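Local coordinates for protein phosphatidylinositol-specific phospholipase C1 (Streptomyces antibioticus, PDB 3H4X) that belongs to the calcium-dependent phosphoinositide phospholipase C family and folds as a distorted TIM barrel of mostly parallel strands, at residues F232-R244 and W255-L267. Residues are numbered along the deposited sequence; the frame is centred on the assembly and turned at random.
Sequences FPAVHGAAPGDPR and WFVVFDGDAATYL. Unlike the reference sequence in segment 255-267: Ala264 (reference Pro).
Strands 232-236 and 258-262 are parallel neighbours in the barrel wall, joined by a ladder in which Val235 pairs with Phe259 and His236 with Asp260. Val235 reaches the residues on either side of Phe259: its N donates to Val258 O at 2.9 Å and its O accepts from Asp260 N. Gly237 N then donates to Asp260 O at 2.8 Å. At the N-terminal end the ladder opens, and a water bridges it, donating to Pro233 O and Trp255 O and accepting from Val257 N.

Val235 and Phe259 face the outer layer. The branched valine sets CG2 against the Phe256 ring, 3.5 Å from CD1, while its CB meets Phe259 CD1. Pro243 lies across the Phe259 ring at about a right angle, and the fixed phi of proline suits its place in the 3-10 segment 243-244. The Arg244 chain runs antiparallel to the Phe256 side chain, CD against CB, and a bend at chi3 (-57°) helps bring NH1 to Phe256 O at 2.9 Å. Phe259 CZ lies over one face of the guanidinium, whose plane is 71° from the ring. Asp242 fixes that group side-on, with NE on OD1 and NH2 on OD2; OD1 also accepts from Arg244 N, closing an Asx turn. Asp171 gives NH1 a salt bridge.

On the other face, toward the barrel interior, Ala234 packs on Val258, and Asp260 beside His236 forms a salt bridge with Lys127. Just past strand 232-236, the backbone of Ala238 passes close to Gly261: the two CA atoms are 4.3 Å apart, a closeness suited to glycine, which has no side chain on the side facing Ala238. Ala238 is small enough to lay CB over the Tyr266 ring, 3.7 Å from its centroid, a CH-pi contact. Adjacent parallel strands, closed into a wall with an aromatic layer outside and polar groups such as Asp260 and Lys127 among the residues inside, fit the distorted TIM barrel of phosphatidylinositol-specific phospholipases C.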
loop_
_atom_site.group_PDB
_atom_site.type_symbol
_atom_site.label_atom_id
_atom_site.label_comp_id
_atom_site.label_asym_id
_atom_site.label_seq_id
_atom_site.Cartn_x
_atom_site.Cartn_y
_atom_site.Cartn_z
ATOM N N PHE A 232 1.857 2.514 -7.070
ATOM C CA PHE A 232 3.124 1.823 -7.225
ATOM C C PHE A 232 2.913 0.318 -7.107
ATOM O O PHE A 232 2.493 -0.170 -6.059
ATOM C CB PHE A 232 4.085 2.278 -6.134
ATOM C CG PHE A 232 4.499 3.711 -6.255
ATOM C CD1 PHE A 232 5.636 4.052 -6.967
ATOM C CD2 PHE A 232 3.756 4.722 -5.664
ATOM C CE1 PHE A 232 6.028 5.367 -7.090
ATOM C CE2 PHE A 232 4.143 6.046 -5.786
ATOM C CZ PHE A 232 5.282 6.366 -6.497
ATOM N N PRO A 233 3.196 -0.429 -8.179
ATOM C CA PRO A 233 3.100 -1.878 -8.065
ATOM C C PRO A 233 4.282 -2.390 -7.248
ATOM O O PRO A 233 5.406 -1.898 -7.396
ATOM C CB PRO A 233 3.208 -2.349 -9.515
ATOM C CG PRO A 233 4.019 -1.300 -10.179
ATOM C CD PRO A 233 3.629 -0.003 -9.521
ATOM N N ALA A 234 4.023 -3.362 -6.381
ATOM C CA ALA A 234 5.057 -3.932 -5.542
ATOM C C ALA A 234 5.384 -5.357 -5.969
ATOM O O ALA A 234 4.538 -6.065 -6.521
ATOM C CB ALA A 234 4.614 -3.920 -4.088
ATOM N N VAL A 235 6.620 -5.771 -5.707
ATOM C CA VAL A 235 7.015 -7.164 -5.878
ATOM C C VAL A 235 6.710 -7.888 -4.573
ATOM O O VAL A 235 7.324 -7.625 -3.537
ATOM C CB VAL A 235 8.499 -7.306 -6.237
ATOM C CG1 VAL A 235 8.803 -8.749 -6.619
ATOM C CG2 VAL A 235 8.856 -6.356 -7.371
ATOM N N HIS A 236 5.746 -8.795 -4.634
ATOM C CA HIS A 236 5.190 -9.425 -3.448
ATOM C C HIS A 236 5.796 -10.805 -3.260
ATOM O O HIS A 236 5.809 -11.619 -4.186
ATOM C CB HIS A 236 3.675 -9.502 -3.621
ATOM C CG HIS A 236 2.946 -10.174 -2.501
ATOM N ND1 HIS A 236 3.059 -9.795 -1.180
ATOM C CD2 HIS A 236 2.035 -11.174 -2.530
ATOM C CE1 HIS A 236 2.267 -10.555 -0.441
ATOM N NE2 HIS A 236 1.638 -11.400 -1.237
ATOM N N GLY A 237 6.320 -11.046 -2.063
ATOM C CA GLY A 237 6.979 -12.304 -1.736
ATOM C C GLY A 237 8.457 -12.061 -1.504
ATOM O O GLY A 237 9.192 -11.739 -2.439
ATOM N N ALA A 238 8.890 -12.191 -0.254
ATOM C CA ALA A 238 10.278 -11.940 0.111
ATOM C C ALA A 238 11.198 -12.881 -0.650
ATOM O O ALA A 238 10.950 -14.088 -0.712
ATOM C CB ALA A 238 10.463 -12.117 1.602
ATOM N N ALA A 239 12.261 -12.326 -1.219
ATOM C CA ALA A 239 13.203 -13.106 -2.011
ATOM C C ALA A 239 14.590 -12.492 -1.924
ATOM O O ALA A 239 14.722 -11.286 -1.710
ATOM C CB ALA A 239 12.748 -13.166 -3.463
ATOM N N PRO A 240 15.634 -13.318 -2.099
ATOM C CA PRO A 240 17.005 -12.819 -2.093
ATOM C C PRO A 240 17.365 -12.118 -3.400
ATOM O O PRO A 240 16.640 -12.228 -4.392
ATOM C CB PRO A 240 17.836 -14.095 -1.938
ATOM C CG PRO A 240 17.011 -15.137 -2.589
ATOM C CD PRO A 240 15.584 -14.783 -2.252
ATOM N N GLY A 241 18.480 -11.399 -3.392
ATOM C CA GLY A 241 18.948 -10.700 -4.580
ATOM C C GLY A 241 17.983 -9.610 -5.002
ATOM O O GLY A 241 17.353 -8.962 -4.168
ATOM N N ASP A 242 17.880 -9.390 -6.305
ATOM C CA ASP A 242 16.922 -8.434 -6.839
ATOM C C ASP A 242 15.666 -9.216 -7.200
ATOM O O ASP A 242 15.675 -9.992 -8.153
ATOM C CB ASP A 242 17.498 -7.743 -8.076
ATOM C CG ASP A 242 16.584 -6.672 -8.629
ATOM O OD1 ASP A 242 15.364 -6.718 -8.360
ATOM O OD2 ASP A 242 17.087 -5.780 -9.341
ATOM N N PRO A 243 14.582 -9.037 -6.427
ATOM C CA PRO A 243 13.392 -9.851 -6.665
ATOM C C PRO A 243 12.797 -9.650 -8.051
ATOM O O PRO A 243 12.038 -10.493 -8.523
ATOM C CB PRO A 243 12.416 -9.362 -5.590
ATOM C CG PRO A 243 13.287 -8.806 -4.512
ATOM C CD PRO A 243 14.433 -8.175 -5.239
ATOM N N ARG A 244 13.130 -8.538 -8.695
ATOM C CA ARG A 244 12.559 -8.231 -9.999
ATOM C C ARG A 244 13.099 -9.139 -11.100
ATOM O O ARG A 244 12.561 -9.171 -12.204
ATOM C CB ARG A 244 12.776 -6.756 -10.334
ATOM C CG ARG A 244 12.044 -5.835 -9.361
ATOM C CD ARG A 244 12.536 -4.396 -9.393
ATOM N NE ARG A 244 13.966 -4.294 -9.130
ATOM C CZ ARG A 244 14.621 -3.145 -9.025
ATOM N NH1 ARG A 244 13.964 -1.993 -9.128
ATOM N NH2 ARG A 244 15.931 -3.147 -8.825
ATOM N N TRP A 255 9.927 -0.455 -13.150
ATOM C CA TRP A 255 8.683 0.153 -12.693
ATOM C C TRP A 255 8.281 -0.340 -11.308
ATOM O O TRP A 255 7.275 0.104 -10.761
ATOM C CB TRP A 255 7.580 -0.017 -13.751
ATOM C CG TRP A 255 7.947 0.780 -14.951
ATOM C CD1 TRP A 255 8.403 0.312 -16.146
ATOM C CD2 TRP A 255 7.992 2.206 -15.033
ATOM N NE1 TRP A 255 8.699 1.363 -16.983
ATOM C CE2 TRP A 255 8.454 2.537 -16.320
ATOM C CE3 TRP A 255 7.665 3.235 -14.145
ATOM C CZ2 TRP A 255 8.599 3.860 -16.744
ATOM C CZ3 TRP A 255 7.816 4.547 -14.564
ATOM C CH2 TRP A 255 8.278 4.845 -15.854
ATOM N N PHE A 256 9.106 -1.223 -10.741
ATOM C CA PHE A 256 8.931 -1.721 -9.377
ATOM C C PHE A 256 9.957 -1.083 -8.443
ATOM O O PHE A 256 11.157 -1.354 -8.549
ATOM C CB PHE A 256 9.126 -3.234 -9.337
ATOM C CG PHE A 256 8.056 -4.019 -10.040
ATOM C CD1 PHE A 256 6.846 -4.284 -9.416
ATOM C CD2 PHE A 256 8.273 -4.522 -11.312
ATOM C CE1 PHE A 256 5.869 -5.026 -10.054
ATOM C CE2 PHE A 256 7.297 -5.264 -11.951
ATOM C CZ PHE A 256 6.092 -5.516 -11.321
ATOM N N VAL A 257 9.485 -0.252 -7.519
ATOM C CA VAL A 257 10.369 0.348 -6.521
ATOM C C VAL A 257 9.844 0.102 -5.107
ATOM O O VAL A 257 10.304 0.717 -4.139
ATOM C CB VAL A 257 10.589 1.854 -6.769
ATOM C CG1 VAL A 257 11.279 2.069 -8.112
ATOM C CG2 VAL A 257 9.269 2.619 -6.716
ATOM N N VAL A 258 8.875 -0.808 -5.011
ATOM C CA VAL A 258 8.251 -1.199 -3.755
ATOM C C VAL A 258 8.262 -2.720 -3.682
ATOM O O VAL A 258 8.026 -3.399 -4.683
ATOM C CB VAL A 258 6.802 -0.666 -3.658
ATOM C CG1 VAL A 258 6.177 -1.025 -2.309
ATOM C CG2 VAL A 258 6.781 0.839 -3.892
ATOM N N PHE A 259 8.551 -3.238 -2.494
ATOM C CA PHE A 259 8.699 -4.668 -2.259
ATOM C C PHE A 259 7.949 -4.991 -0.984
ATOM O O PHE A 259 7.944 -4.196 -0.047
ATOM C CB PHE A 259 10.179 -5.018 -2.137
ATOM C CG PHE A 259 10.959 -4.681 -3.364
ATOM C CD1 PHE A 259 11.213 -5.647 -4.324
ATOM C CD2 PHE A 259 11.399 -3.387 -3.589
ATOM C CE1 PHE A 259 11.908 -5.326 -5.475
ATOM C CE2 PHE A 259 12.100 -3.062 -4.734
ATOM C CZ PHE A 259 12.358 -4.036 -5.676
ATOM N N ASP A 260 7.297 -6.144 -0.961
ATOM C CA ASP A 260 6.358 -6.466 0.101
ATOM C C ASP A 260 6.502 -7.947 0.412
ATOM O O ASP A 260 6.323 -8.792 -0.472
ATOM C CB ASP A 260 4.948 -6.137 -0.398
ATOM C CG ASP A 260 3.899 -6.219 0.679
ATOM O OD1 ASP A 260 3.760 -7.294 1.289
ATOM O OD2 ASP A 260 3.203 -5.205 0.903
ATOM N N GLY A 261 6.851 -8.277 1.651
ATOM C CA GLY A 261 7.097 -9.671 1.989
ATOM C C GLY A 261 7.080 -9.922 3.478
ATOM O O GLY A 261 7.037 -8.994 4.286
ATOM N N ASP A 262 7.130 -11.199 3.836
ATOM C CA ASP A 262 7.020 -11.651 5.214
ATOM C C ASP A 262 8.214 -11.215 6.071
ATOM O O ASP A 262 9.369 -11.480 5.727
ATOM C CB ASP A 262 6.906 -13.173 5.207
ATOM C CG ASP A 262 6.799 -13.750 6.589
ATOM O OD1 ASP A 262 5.781 -13.489 7.260
ATOM O OD2 ASP A 262 7.739 -14.464 7.001
ATOM N N ALA A 263 7.928 -10.566 7.199
ATOM C CA ALA A 263 8.981 -10.052 8.079
ATOM C C ALA A 263 9.947 -11.135 8.567
ATOM O O ALA A 263 11.168 -10.961 8.509
ATOM C CB ALA A 263 8.375 -9.318 9.269
ATOM N N ALA A 264 9.408 -12.245 9.062
ATOM C CA ALA A 264 10.265 -13.314 9.566
ATOM C C ALA A 264 11.208 -13.808 8.472
ATOM O O ALA A 264 12.382 -14.093 8.727
ATOM C CB ALA A 264 9.426 -14.458 10.115
ATOM N N THR A 265 10.697 -13.902 7.250
ATOM C CA THR A 265 11.509 -14.328 6.118
ATOM C C THR A 265 12.641 -13.337 5.843
ATOM O O THR A 265 13.795 -13.737 5.652
ATOM C CB THR A 265 10.645 -14.548 4.861
ATOM O OG1 THR A 265 9.625 -15.512 5.151
ATOM C CG2 THR A 265 11.492 -15.052 3.706
ATOM N N TYR A 266 12.323 -12.045 5.845
ATOM C CA TYR A 266 13.351 -11.032 5.635
ATOM C C TYR A 266 14.439 -11.088 6.693
ATOM O O TYR A 266 15.566 -10.654 6.454
ATOM C CB TYR A 266 12.751 -9.626 5.611
ATOM C CG TYR A 266 12.093 -9.265 4.302
ATOM C CD1 TYR A 266 12.796 -9.337 3.104
ATOM C CD2 TYR A 266 10.772 -8.846 4.262
ATOM C CE1 TYR A 266 12.196 -9.012 1.902
ATOM C CE2 TYR A 266 10.170 -8.509 3.069
ATOM C CZ TYR A 266 10.881 -8.600 1.892
ATOM O OH TYR A 266 10.261 -8.270 0.708
ATOM N N LEU A 267 14.094 -11.600 7.869
ATOM C CA LEU A 267 15.044 -11.636 8.972
ATOM C C LEU A 267 15.683 -13.009 9.173
ATOM O O LEU A 267 16.390 -13.223 10.155
ATOM C CB LEU A 267 14.371 -11.173 10.265
ATOM C CG LEU A 267 14.418 -9.668 10.522
ATOM C CD1 LEU A 267 13.789 -8.870 9.381
ATOM C CD2 LEU A 267 13.755 -9.340 11.844
HETATM O O HOH W 1 6.723 0.470 -7.965
HETATM O O HOH W 2 7.050 -13.130 1.718
HETATM O O HOH W 3 11.811 -9.153 -1.353
#